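Local coordinates for protein Blo t 1 allergen (Blomia tropicalis, PDB 5JT8) that is a mite allergen of the papain-like cysteine protease family, probably acting as a peptidase once its inhibitory propeptide has been removed, at residues T126-Q131 with R300-T305; L149-Q153 with T329-L333; I244-V250 with V283-W288; M254-N258 with S321-N325. One frame throughout, in Å; residues are numbered along the deposited sequence.

Interaction 1 of 4, residues T126-Q131 with R300-T305. With NO3 (nitrate ion), chain I.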
loop_
_atom_site.group_PDB
_atom_site.type_symbol
_atom_site.label_atom_id
_atom_site.label_comp_id
_atom_site.label_asym_id
_atom_site.label_seq_id
_atom_site.Cartn_x
_atom_site.Cartn_y
_atom_site.Cartn_z
ATOM N N THR A 126 7.641 -7.819 -9.222
ATOM C CA THR A 126 8.775 -7.900 -8.311
ATOM C C THR A 126 8.314 -8.441 -6.964
ATOM O O THR A 126 7.118 -8.458 -6.655
ATOM C CB THR A 126 9.471 -6.530 -8.135
ATOM O OG1 THR A 126 8.545 -5.587 -7.589
ATOM C CG2 THR A 126 9.989 -6.018 -9.487
ATOM N N ARG A 127 9.272 -8.894 -6.171
ATOM C CA ARG A 127 8.970 -9.512 -4.890
ATOM C C ARG A 127 8.328 -8.548 -3.914
ATOM O O ARG A 127 8.510 -7.336 -4.006
ATOM C CB ARG A 127 10.244 -10.106 -4.276
ATOM C CG ARG A 127 10.802 -11.287 -5.057
ATOM C CD ARG A 127 11.829 -12.051 -4.230
ATOM N NE ARG A 127 11.607 -13.500 -4.264
ATOM C CZ ARG A 127 10.644 -14.133 -3.591
ATOM N NH1 ARG A 127 9.788 -13.450 -2.833
ATOM N NH2 ARG A 127 10.529 -15.451 -3.685
ATOM N N ILE A 128 7.583 -9.107 -2.970
ATOM C CA ILE A 128 6.865 -8.325 -1.980
ATOM C C ILE A 128 7.852 -7.613 -1.054
ATOM O O ILE A 128 8.822 -8.213 -0.596
ATOM C CB ILE A 128 5.897 -9.232 -1.179
ATOM C CG1 ILE A 128 4.676 -9.591 -2.046
ATOM C CG2 ILE A 128 5.476 -8.587 0.126
ATOM C CD1 ILE A 128 3.706 -8.446 -2.249
ATOM N N ARG A 129 7.607 -6.330 -0.796
ATOM C CA ARG A 129 8.493 -5.530 0.055
ATOM C C ARG A 129 7.912 -5.362 1.450
ATOM O O ARG A 129 6.751 -5.697 1.693
ATOM C CB ARG A 129 8.738 -4.152 -0.559
ATOM C CG ARG A 129 8.962 -4.136 -2.068
ATOM C CD ARG A 129 10.152 -5.007 -2.503
ATOM N NE ARG A 129 10.524 -4.760 -3.902
ATOM C CZ ARG A 129 11.385 -5.502 -4.598
ATOM N NH1 ARG A 129 11.971 -6.553 -4.037
ATOM N NH2 ARG A 129 11.662 -5.191 -5.857
ATOM N N GLN A 130 8.705 -4.806 2.358
ATOM C CA GLN A 130 8.261 -4.599 3.738
ATOM C C GLN A 130 8.633 -3.204 4.244
ATOM O O GLN A 130 9.804 -2.920 4.433
ATOM C CB GLN A 130 8.869 -5.664 4.659
ATOM C CG GLN A 130 8.207 -5.731 6.029
ATOM C CD GLN A 130 8.536 -7.008 6.799
ATOM O OE1 GLN A 130 9.491 -7.733 6.480
ATOM N NE2 GLN A 130 7.739 -7.287 7.824
ATOM N N GLN A 131 7.648 -2.338 4.472
ATOM C CA GLN A 131 7.961 -0.956 4.851
ATOM C C GLN A 131 8.450 -0.851 6.300
ATOM O O GLN A 131 9.163 0.093 6.655
ATOM C CB GLN A 131 6.744 -0.049 4.636
ATOM C CG GLN A 131 5.564 -0.362 5.547
ATOM C CD GLN A 131 4.347 0.488 5.228
ATOM O OE1 GLN A 131 3.585 0.166 4.325
ATOM N NE2 GLN A 131 4.168 1.589 5.963
ATOM N N ARG A 300 -1.782 -5.733 -3.736
ATOM C CA ARG A 300 -0.378 -5.897 -3.363
ATOM C C ARG A 300 -0.021 -4.943 -2.233
ATOM O O ARG A 300 -0.055 -3.712 -2.405
ATOM C CB ARG A 300 0.545 -5.648 -4.550
ATOM C CG ARG A 300 2.013 -5.554 -4.172
ATOM C CD ARG A 300 2.852 -5.257 -5.390
ATOM N NE ARG A 300 4.242 -4.967 -5.046
ATOM C CZ ARG A 300 5.247 -5.822 -5.209
ATOM N NH1 ARG A 300 5.029 -7.037 -5.701
ATOM N NH2 ARG A 300 6.473 -5.462 -4.875
ATOM N N ASN A 301 0.326 -5.516 -1.084
ATOM C CA ASN A 301 0.607 -4.737 0.117
ATOM C C ASN A 301 2.122 -4.689 0.347
ATOM O O ASN A 301 2.869 -5.409 -0.313
ATOM C CB ASN A 301 -0.129 -5.346 1.317
ATOM C CG ASN A 301 -0.295 -4.373 2.481
ATOM O OD1 ASN A 301 0.284 -3.290 2.498
ATOM N ND2 ASN A 301 -1.087 -4.774 3.469
ATOM N N SER A 302 2.568 -3.836 1.267
ATOM C CA SER A 302 3.991 -3.677 1.561
ATOM C C SER A 302 4.309 -4.012 3.021
ATOM O O SER A 302 5.057 -3.290 3.694
ATOM C CB SER A 302 4.440 -2.249 1.238
ATOM O OG SER A 302 3.626 -1.289 1.908
ATOM N N TRP A 303 3.741 -5.115 3.506
ATOM C CA TRP A 303 3.921 -5.522 4.900
ATOM C C TRP A 303 4.572 -6.902 5.022
ATOM O O TRP A 303 4.353 -7.614 6.002
ATOM C CB TRP A 303 2.580 -5.525 5.634
ATOM C CG TRP A 303 1.952 -4.153 5.810
ATOM C CD1 TRP A 303 2.556 -2.946 5.641
ATOM C CD2 TRP A 303 0.604 -3.877 6.208
ATOM N NE1 TRP A 303 1.673 -1.935 5.909
ATOM C CE2 TRP A 303 0.461 -2.478 6.250
ATOM C CE3 TRP A 303 -0.500 -4.680 6.523
ATOM C CZ2 TRP A 303 -0.742 -1.855 6.600
ATOM C CZ3 TRP A 303 -1.703 -4.061 6.866
ATOM C CH2 TRP A 303 -1.810 -2.662 6.902
ATOM N N GLY A 304 5.362 -7.274 4.022
ATOM C CA GLY A 304 6.043 -8.554 4.023
ATOM C C GLY A 304 5.145 -9.686 3.557
ATOM O O GLY A 304 3.923 -9.537 3.468
ATOM N N THR A 305 5.757 -10.826 3.268
ATOM C CA THR A 305 5.025 -11.994 2.778
ATOM C C THR A 305 4.224 -12.660 3.894
ATOM O O THR A 305 3.482 -13.607 3.648
ATOM C CB THR A 305 5.974 -13.043 2.170
ATOM O OG1 THR A 305 6.905 -13.476 3.171
ATOM C CG2 THR A 305 6.744 -12.461 0.992
HETATM N N NO3 I . 12.943 -7.749 -7.347
HETATM O O1 NO3 I . 12.233 -8.782 -7.525
HETATM O O2 NO3 I . 13.219 -6.989 -8.324
HETATM O O3 NO3 I . 13.384 -7.474 -6.190
HETATM O O HOH W 1 5.275 -5.032 -1.775
HETATM O O HOH W 2 8.013 -3.139 -5.337
#
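The side-chain amide of Gln-131 and the indole of Trp-303 run side by side, pointing the same way, at what corresponds to the oxyanion-hole glutamine of the papain fold. Gln-131 OE1 accepts from Ser-302 OG at 2.8 Å. Gln-131 OE1 also takes a weak bond from Trp-303 NE1 at 3.3 Å, at the indole edge, the amide being turned 61° from the ring plane. With Gln-131 NE2 held by Cys-134 O, these bonds fix the rotation of the amide. The two loops meet in a single backbone bridge, through Gln-131 N to Ser-302 O (2.9 Å) and Gly-304 N to Arg-129 O (3.1 Å).

Towards Thr-126 the contact rests on Arg-300. Its extended chain, with CG anti to the backbone N (chi1 169°), carries the guanidinium to two successive carbonyls. Arg-300 NH1 meets Thr-126 O at 2.7 Å, close to the guanidinium plane, whereas Arg-300 NH2 approaches Arg-127 O at 2.9 Å from above the carbonyl plane. Ile-128 CD1 lies over one face of this guanidinium. The Arg-129 guanidinium stands almost perpendicular to it (88°) and turns instead to Glu-147 and a nitrate, probably from the crystallisation liquor. Asn-301 OD1 bonds His-281 NE2, as in the His-Asn pair of papain. A water joins the loops, accepting from Arg-129 N and donating to Asn-301 O, which lies 2.8 Å from it.

Interaction 2 of 4, residues L149-Q153 with T329-L333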
loop_
_atom_site.group_PDB
_atom_site.type_symbol
_atom_site.label_atom_id
_atom_site.label_comp_id
_atom_site.label_asym_id
_atom_site.label_seq_id
_atom_site.Cartn_x
_atom_site.Cartn_y
_atom_site.Cartn_z
ATOM N N LEU A 149 5.540 -1.773 -14.275
ATOM C CA LEU A 149 5.568 -1.286 -15.649
ATOM C C LEU A 149 6.866 -1.659 -16.359
ATOM O O LEU A 149 6.829 -1.998 -17.540
ATOM C CB LEU A 149 5.354 0.230 -15.682
ATOM C CG LEU A 149 3.961 0.664 -15.235
ATOM C CD1 LEU A 149 3.784 2.197 -15.288
ATOM C CD2 LEU A 149 2.891 -0.022 -16.081
ATOM N N TYR A 150 8.010 -1.609 -15.661
ATOM C CA TYR A 150 9.273 -2.001 -16.300
ATOM C C TYR A 150 9.263 -3.484 -16.622
ATOM O O TYR A 150 9.823 -3.919 -17.633
ATOM C CB TYR A 150 10.493 -1.644 -15.428
ATOM C CG TYR A 150 10.911 -0.210 -15.645
ATOM C CD1 TYR A 150 11.818 0.128 -16.647
ATOM C CD2 TYR A 150 10.357 0.807 -14.894
ATOM C CE1 TYR A 150 12.173 1.445 -16.877
ATOM C CE2 TYR A 150 10.707 2.130 -15.107
ATOM C CZ TYR A 150 11.613 2.444 -16.101
ATOM O OH TYR A 150 11.961 3.760 -16.318
ATOM N N SER A 151 8.611 -4.270 -15.779
ATOM C CA SER A 151 8.520 -5.709 -16.049
ATOM C C SER A 151 7.572 -5.926 -17.238
ATOM O O SER A 151 7.893 -6.618 -18.200
ATOM C CB SER A 151 8.026 -6.467 -14.811
ATOM O OG SER A 151 8.055 -7.870 -15.030
ATOM N N ILE A 152 6.410 -5.288 -17.167
ATOM C CA ILE A 152 5.394 -5.441 -18.193
ATOM C C ILE A 152 5.867 -4.967 -19.587
ATOM O O ILE A 152 5.732 -5.690 -20.572
ATOM C CB ILE A 152 4.121 -4.692 -17.790
ATOM C CG1 ILE A 152 3.511 -5.340 -16.538
ATOM C CG2 ILE A 152 3.126 -4.717 -18.928
ATOM C CD1 ILE A 152 2.377 -4.525 -15.912
ATOM N N GLN A 153 6.459 -3.779 -19.671
ATOM C CA GLN A 153 6.766 -3.202 -20.982
ATOM C C GLN A 153 8.186 -3.492 -21.459
ATOM O O GLN A 153 8.469 -3.422 -22.649
ATOM C CB GLN A 153 6.494 -1.690 -20.952
ATOM C CG GLN A 153 5.035 -1.412 -20.665
ATOM C CD GLN A 153 4.676 0.052 -20.730
ATOM O OE1 GLN A 153 4.820 0.781 -19.751
ATOM N NE2 GLN A 153 4.176 0.485 -21.872
ATOM N N THR A 329 -4.642 5.810 -8.866
ATOM C CA THR A 329 -3.685 6.512 -9.715
ATOM C C THR A 329 -2.884 5.544 -10.544
ATOM O O THR A 329 -2.328 4.594 -10.002
ATOM C CB THR A 329 -2.693 7.343 -8.889
ATOM O OG1 THR A 329 -3.403 8.310 -8.117
ATOM C CG2 THR A 329 -1.670 8.047 -9.809
ATOM N N TYR A 330 -2.805 5.781 -11.853
ATOM C CA TYR A 330 -1.920 4.975 -12.694
ATOM C C TYR A 330 -0.741 5.816 -13.206
ATOM O O TYR A 330 -0.756 7.048 -13.128
ATOM C CB TYR A 330 -2.696 4.352 -13.868
ATOM C CG TYR A 330 -3.241 5.337 -14.919
ATOM C CD1 TYR A 330 -4.509 5.883 -14.795
ATOM C CD2 TYR A 330 -2.498 5.675 -16.047
ATOM C CE1 TYR A 330 -5.023 6.751 -15.758
ATOM C CE2 TYR A 330 -3.008 6.532 -17.024
ATOM C CZ TYR A 330 -4.277 7.066 -16.865
ATOM O OH TYR A 330 -4.804 7.913 -17.811
ATOM N N ALA A 331 0.295 5.147 -13.695
ATOM C CA ALA A 331 1.433 5.855 -14.250
ATOM C C ALA A 331 1.712 5.383 -15.666
ATOM O O ALA A 331 1.169 4.370 -16.118
ATOM C CB ALA A 331 2.681 5.667 -13.364
ATOM N N THR A 332 2.578 6.122 -16.344
ATOM C CA THR A 332 2.892 5.897 -17.742
ATOM C C THR A 332 4.396 6.004 -17.945
ATOM O O THR A 332 5.001 7.004 -17.532
ATOM C CB THR A 332 2.191 6.938 -18.630
ATOM O OG1 THR A 332 0.780 6.863 -18.401
ATOM C CG2 THR A 332 2.500 6.684 -20.097
ATOM N N LEU A 333 4.995 4.981 -18.548
ATOM C CA LEU A 333 6.413 5.023 -18.902
ATOM C C LEU A 333 6.643 5.747 -20.230
ATOM O O LEU A 333 7.438 6.701 -20.329
ATOM C CB LEU A 333 6.992 3.614 -18.987
ATOM C CG LEU A 333 7.000 2.749 -17.727
ATOM C CD1 LEU A 333 7.937 1.560 -17.912
ATOM C CD2 LEU A 333 7.427 3.557 -16.498
ATOM O OXT LEU A 333 6.018 5.369 -21.228
HETATM O O HOH W 3 3.297 2.602 -19.259
#
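Where the long helix 139-154 of the papain fold passes the end of the chain, the C-terminal Leu-333 packs against Leu-149, Tyr-150 and Gln-153. Its branched end does most of the touching. Leu-333 CD1 sits over the centre of the Tyr-150 ring, 3.9 Å from the centroid and only 10° off the normal, a CH-pi contact made face-on. The second methyl lies over the same face, displaced past the rim, with Leu-333 CD2 3.8 Å from Tyr-150 CE2, and Leu-333 CG presses on Leu-149 CB at 3.6 Å. The CB bond of Leu-333 already points at the helix, and CG anti to the carbonyl carbon (chi1 -62°) places both methyls against Tyr-150 and Leu-149.

Leu-149 extends further, setting CD1 near the backbone O of Ala-331 (3.5 Å) and the CB of the same residue (4.1 Å). The Gln-153 chain slides past Leu-333 in the opposite direction, with OE1 3.6 Å from Leu-333 CG. A water accepts from Leu-333 N and lies close to Gln-153 OE1, although that second distance is too short to be trusted.

Strand 329-332 pairs with strand 227-230. No direct polar bond joins the two segments, so their attachment depends mainly on apolar packing, while the tyrosine's polar end is satisfied separately by His-224 O.

Interaction 3 of 4, residues I244-V250 with V283-W288; sequences IQQHGPV and VILVGW
Val-250 and Leu-285 form an antiparallel hydrogen-bonded pair. Val-250 N donates to Leu-285 O at 3.1 Å in the carbonyl plane, and Leu-285 N returns a bond to Val-250 O at 2.9 Å, nearly in line with the carbonyl. Their side chains share one face of the sheet, with Val-250 CG2 3.8 Å from Leu-285 CB. Ile-244 CD1 comes onto Leu-285 CB as well, at 3.7 Å, the isoleucine crossing the leucine at about a right angle. The other branch, Ile-244 CG2, faces the edge of the indole, 4.0 Å from Trp-288 CZ3. With CG of Trp-288 between the backbone N and the carbonyl carbon (chi1 70°), the indole end comes close to the helix.

On the other face of the strand, Pro-249 CB fills in beside Ile-284 CG2 (3.7 Å) and, less closely, Val-286 CG1. The proline is set there by Gly-248, which leaves the helix with a positive phi of 94°, a conformation that suits glycine, and so turns the chain from helix into strand.

Further out, Trp-288 NE1 bonds Pro-114 O and Trp-119 NE1 bonds Ile-244 O. The contact thus joins helix 237-247 and the strand that follows it to the long strand 281-291 of the papain-like barrel domain, whose other edge pairs with strand 294-300; Leu-285 touches Val-240 of the helix and Trp-297 and Ile-299 of that strand.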
loop_
_atom_site.group_PDB
_atom_site.type_symbol
_atom_site.label_atom_id
_atom_site.label_comp_id
_atom_site.label_asym_id
_atom_site.label_seq_id
_atom_site.Cartn_x
_atom_site.Cartn_y
_atom_site.Cartn_z
ATOM N N ILE A 244 -6.622 -0.700 -14.905
ATOM C CA ILE A 244 -5.648 -1.731 -14.566
ATOM C C ILE A 244 -5.275 -2.533 -15.797
ATOM O O ILE A 244 -4.101 -2.828 -16.024
ATOM C CB ILE A 244 -6.189 -2.660 -13.475
ATOM C CG1 ILE A 244 -6.205 -1.916 -12.134
ATOM C CG2 ILE A 244 -5.356 -3.949 -13.391
ATOM C CD1 ILE A 244 -7.028 -2.628 -11.053
ATOM N N GLN A 245 -6.280 -2.877 -16.596
ATOM C CA GLN A 245 -6.042 -3.615 -17.825
ATOM C C GLN A 245 -5.188 -2.822 -18.833
ATOM O O GLN A 245 -4.272 -3.386 -19.439
ATOM C CB GLN A 245 -7.365 -4.016 -18.482
ATOM C CG GLN A 245 -7.166 -4.917 -19.704
ATOM C CD GLN A 245 -8.472 -5.370 -20.371
ATOM O OE1 GLN A 245 -8.609 -6.530 -20.749
ATOM N NE2 GLN A 245 -9.401 -4.450 -20.548
ATOM N N GLN A 246 -5.490 -1.532 -19.016
ATOM C CA GLN A 246 -4.812 -0.743 -20.043
ATOM C C GLN A 246 -3.556 -0.001 -19.570
ATOM O O GLN A 246 -2.678 0.319 -20.387
ATOM C CB GLN A 246 -5.771 0.281 -20.663
ATOM C CG GLN A 246 -6.855 -0.303 -21.573
ATOM C CD GLN A 246 -6.486 -1.638 -22.235
ATOM O OE1 GLN A 246 -7.152 -2.649 -22.009
ATOM N NE2 GLN A 246 -5.444 -1.637 -23.074
ATOM N N HIS A 247 -3.458 0.300 -18.283
ATOM C CA HIS A 247 -2.285 1.056 -17.827
ATOM C C HIS A 247 -1.415 0.323 -16.801
ATOM O O HIS A 247 -0.406 0.864 -16.365
ATOM C CB HIS A 247 -2.734 2.414 -17.275
ATOM C CG HIS A 247 -3.487 3.233 -18.274
ATOM N ND1 HIS A 247 -2.866 3.877 -19.319
ATOM C CD2 HIS A 247 -4.813 3.477 -18.415
ATOM C CE1 HIS A 247 -3.773 4.502 -20.051
ATOM N NE2 HIS A 247 -4.963 4.276 -19.523
ATOM N N GLY A 248 -1.783 -0.911 -16.441
ATOM C CA GLY A 248 -1.001 -1.663 -15.466
ATOM C C GLY A 248 -1.492 -1.525 -14.029
ATOM O O GLY A 248 -2.546 -0.926 -13.778
ATOM N N PRO A 249 -0.747 -2.111 -13.073
ATOM C CA PRO A 249 -1.092 -1.996 -11.653
ATOM C C PRO A 249 -1.234 -0.539 -11.232
ATOM O O PRO A 249 -0.524 0.332 -11.762
ATOM C CB PRO A 249 0.087 -2.669 -10.954
ATOM C CG PRO A 249 0.494 -3.749 -11.941
ATOM C CD PRO A 249 0.335 -3.085 -13.299
ATOM N N VAL A 250 -2.172 -0.282 -10.324
ATOM C CA VAL A 250 -2.484 1.077 -9.909
ATOM C C VAL A 250 -2.320 1.250 -8.398
ATOM O O VAL A 250 -2.504 0.301 -7.637
ATOM C CB VAL A 250 -3.922 1.460 -10.323
ATOM C CG1 VAL A 250 -4.068 1.381 -11.858
ATOM C CG2 VAL A 250 -4.945 0.566 -9.637
ATOM N N VAL A 283 -1.653 1.246 -1.189
ATOM C CA VAL A 283 -1.259 -0.077 -1.686
ATOM C C VAL A 283 -1.480 -0.122 -3.196
ATOM O O VAL A 283 -1.766 0.909 -3.801
ATOM C CB VAL A 283 -2.042 -1.216 -1.015
ATOM C CG1 VAL A 283 -1.713 -1.304 0.478
ATOM C CG2 VAL A 283 -3.563 -1.041 -1.234
ATOM N N ILE A 284 -1.377 -1.311 -3.782
ATOM C CA ILE A 284 -1.478 -1.492 -5.230
ATOM C C ILE A 284 -2.543 -2.524 -5.598
ATOM O O ILE A 284 -2.593 -3.601 -5.008
ATOM C CB ILE A 284 -0.104 -1.949 -5.820
ATOM C CG1 ILE A 284 0.974 -0.878 -5.568
ATOM C CG2 ILE A 284 -0.203 -2.280 -7.302
ATOM C CD1 ILE A 284 2.404 -1.402 -5.812
ATOM N N LEU A 285 -3.392 -2.193 -6.568
ATOM C CA LEU A 285 -4.263 -3.189 -7.189
ATOM C C LEU A 285 -3.531 -3.801 -8.363
ATOM O O LEU A 285 -3.035 -3.081 -9.228
ATOM C CB LEU A 285 -5.581 -2.571 -7.658
ATOM C CG LEU A 285 -6.558 -2.006 -6.626
ATOM C CD1 LEU A 285 -7.767 -1.379 -7.328
ATOM C CD2 LEU A 285 -6.996 -3.130 -5.691
ATOM N N VAL A 286 -3.444 -5.124 -8.396
ATOM C CA VAL A 286 -2.773 -5.781 -9.499
ATOM C C VAL A 286 -3.747 -6.614 -10.313
ATOM O O VAL A 286 -3.357 -7.256 -11.273
ATOM C CB VAL A 286 -1.627 -6.693 -9.025
ATOM C CG1 VAL A 286 -0.529 -5.878 -8.326
ATOM C CG2 VAL A 286 -2.152 -7.808 -8.146
ATOM N N GLY A 287 -5.014 -6.605 -9.920
ATOM C CA GLY A 287 -6.024 -7.327 -10.670
ATOM C C GLY A 287 -7.315 -7.620 -9.936
ATOM O O GLY A 287 -7.611 -7.049 -8.884
ATOM N N TRP A 288 -8.087 -8.537 -10.496
ATOM C CA TRP A 288 -9.370 -8.890 -9.924
ATOM C C TRP A 288 -9.764 -10.273 -10.352
ATOM O O TRP A 288 -9.193 -10.831 -11.291
ATOM C CB TRP A 288 -10.439 -7.895 -10.356
ATOM C CG TRP A 288 -10.776 -8.007 -11.816
ATOM C CD1 TRP A 288 -11.703 -8.830 -12.379
ATOM C CD2 TRP A 288 -10.181 -7.277 -12.892
ATOM N NE1 TRP A 288 -11.732 -8.654 -13.744
ATOM C CE2 TRP A 288 -10.814 -7.698 -14.084
ATOM C CE3 TRP A 288 -9.192 -6.292 -12.967
ATOM C CZ2 TRP A 288 -10.493 -7.167 -15.331
ATOM C CZ3 TRP A 288 -8.866 -5.773 -14.205
ATOM C CH2 TRP A 288 -9.515 -6.217 -15.373
#

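Interaction 4 of 4, residues M254-N258 with S321-N325. With NO3 (nitrate ion), chain H.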
loop_
_atom_site.group_PDB
_atom_site.type_symbol
_atom_site.label_atom_id
_atom_site.label_comp_id
_atom_site.label_asym_id
_atom_site.label_seq_id
_atom_site.Cartn_x
_atom_site.Cartn_y
_atom_site.Cartn_z
ATOM N N MET A 254 -6.422 3.474 0.899
ATOM C CA MET A 254 -7.522 2.867 1.605
ATOM C C MET A 254 -7.339 2.902 3.119
ATOM O O MET A 254 -6.430 3.545 3.642
ATOM C CB MET A 254 -7.734 1.433 1.095
ATOM C CG MET A 254 -6.465 0.690 0.777
ATOM S SD MET A 254 -5.753 0.047 2.290
ATOM C CE MET A 254 -7.170 -0.864 2.915
ATOM N N HIS A 255 -8.240 2.227 3.820
ATOM C CA HIS A 255 -8.262 2.261 5.268
ATOM C C HIS A 255 -7.457 1.073 5.816
ATOM O O HIS A 255 -8.023 0.066 6.246
ATOM C CB HIS A 255 -9.717 2.249 5.774
ATOM C CG HIS A 255 -9.852 2.574 7.228
ATOM N ND1 HIS A 255 -11.063 2.874 7.815
ATOM C CD2 HIS A 255 -8.924 2.663 8.212
ATOM C CE1 HIS A 255 -10.876 3.131 9.098
ATOM N NE2 HIS A 255 -9.588 3.004 9.365
ATOM N N GLY A 256 -6.133 1.193 5.782
ATOM C CA GLY A 256 -5.261 0.098 6.175
ATOM C C GLY A 256 -5.321 -0.277 7.650
ATOM O O GLY A 256 -5.079 -1.434 7.994
ATOM N N SER A 257 -5.656 0.678 8.518
ATOM C CA SER A 257 -5.621 0.426 9.961
ATOM C C SER A 257 -6.897 -0.245 10.484
ATOM O O SER A 257 -6.974 -0.599 11.663
ATOM C CB SER A 257 -5.356 1.725 10.735
ATOM O OG SER A 257 -6.373 2.689 10.536
ATOM N N ASN A 258 -7.885 -0.423 9.609
ATOM C CA ASN A 258 -9.065 -1.233 9.935
ATOM C C ASN A 258 -8.660 -2.632 10.416
ATOM O O ASN A 258 -7.788 -3.266 9.816
ATOM C CB ASN A 258 -10.000 -1.334 8.721
ATOM C CG ASN A 258 -11.124 -2.339 8.931
ATOM O OD1 ASN A 258 -10.929 -3.551 8.800
ATOM N ND2 ASN A 258 -12.308 -1.839 9.254
ATOM N N SER A 321 -15.301 -0.792 -0.748
ATOM C CA SER A 321 -14.916 -1.311 0.547
ATOM C C SER A 321 -13.607 -0.659 0.997
ATOM O O SER A 321 -12.644 -0.589 0.228
ATOM C CB SER A 321 -14.778 -2.836 0.485
ATOM O OG SER A 321 -14.322 -3.338 1.719
ATOM N N LEU A 322 -13.601 -0.152 2.225
ATOM C CA LEU A 322 -12.413 0.480 2.794
ATOM C C LEU A 322 -11.854 1.634 1.951
ATOM O O LEU A 322 -10.676 1.927 2.037
ATOM C CB LEU A 322 -11.309 -0.567 2.996
ATOM C CG LEU A 322 -11.587 -1.705 3.973
ATOM C CD1 LEU A 322 -10.692 -2.871 3.649
ATOM C CD2 LEU A 322 -11.355 -1.254 5.419
ATOM N N GLY A 323 -12.689 2.257 1.120
ATOM C CA GLY A 323 -12.261 3.379 0.291
ATOM C C GLY A 323 -11.297 3.053 -0.851
ATOM O O GLY A 323 -10.608 3.938 -1.364
ATOM N N ILE A 324 -11.264 1.788 -1.259
ATOM C CA ILE A 324 -10.422 1.325 -2.362
ATOM C C ILE A 324 -10.574 2.159 -3.642
ATOM O O ILE A 324 -9.585 2.443 -4.327
ATOM C CB ILE A 324 -10.740 -0.156 -2.678
ATOM C CG1 ILE A 324 -10.037 -1.064 -1.668
ATOM C CG2 ILE A 324 -10.358 -0.536 -4.119
ATOM C CD1 ILE A 324 -10.607 -2.480 -1.657
ATOM N N ASN A 325 -11.806 2.561 -3.953
ATOM C CA ASN A 325 -12.071 3.364 -5.149
ATOM C C ASN A 325 -11.855 4.878 -5.004
ATOM O O ASN A 325 -12.127 5.629 -5.940
ATOM C CB ASN A 325 -13.521 3.156 -5.616
ATOM C CG ASN A 325 -13.837 1.715 -5.957
ATOM O OD1 ASN A 325 -13.791 0.836 -5.097
ATOM N ND2 ASN A 325 -14.184 1.470 -7.225
HETATM N N NO3 H . -16.096 -2.404 9.308
HETATM O O1 NO3 H . -17.157 -2.894 8.812
HETATM O O2 NO3 H . -15.707 -1.258 8.933
HETATM O O3 NO3 H . -15.427 -3.045 10.175
#
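His-255 N donates to Leu-322 O at 3.0 Å, bent to 140°, where the chain leaving strand 250-254 curls through an inverse gamma turn centred on His-255 and a type I turn from His-255 to Asn-258. The facing loop brings its carbonyl round with positive phi at both Leu-322 and Gly-323, and Leu-322 O also lies tightly against Met-254 CB, at 3.1 Å.

The side chain of Leu-322 packs against both Met-254 and Asn-258. It runs alongside Met-254, pointing the same way, and Leu-322 CD1 meets Met-254 CE at 4.1 Å. The methionine curls back to make this contact, being bent at both chi2 and chi3. The other branch, Leu-322 CD2, reaches Asn-258 CB at 3.6 Å, the two side chains crossing at about a right angle, and also touches His-255 O at 3.7 Å. His-255 CB flanks Leu-322 CD2 as well, 3.9 Å away.

This is a loop-to-loop junction at one end of the barrel-like domain of the papain fold, between the exit of strand 250-254 and the loop that leads from strand 312-316 to strand 329-332. Asn-258 is the N-cap of helix 259-262, its OD1 accepting from Phe-261 N. Phe-261 in turn packs on Met-254 and Leu-322, and His-255 ND1 is held by Asp-276.

Within the turn, Asn-258 CB stands over the centre of the imidazole of His-255, 4.1 Å above its plane. Asn-258 ND2 makes a weak bond to O3 of a nitrate, probably from the crystallisation liquor, 3.5 Å away.

Interactions 3 and 4 are buried, whereas interactions 1 and 2 each extend to the surface. Strand 281-291 connects interactions 1, 3 and 4: interaction 3 lies on it, Arg-300 of interaction 1 pairs with its Ile-284, and Val-283 packs on Met-254 of interaction 4. Interaction 2 meets interaction 3 where Tyr-330 stacks on His-247 and Ile-152 touches Pro-249. The chemistry differs from place to place. Beside the presumed active site, interaction 1 is rich in polar bonds and water; interaction 3 combines strand pairing with apolar packing; interaction 4 packs a leucine and adds one backbone bond; and interaction 2, whose centre is about 17 Å from the centre of the chain, is mainly apolar.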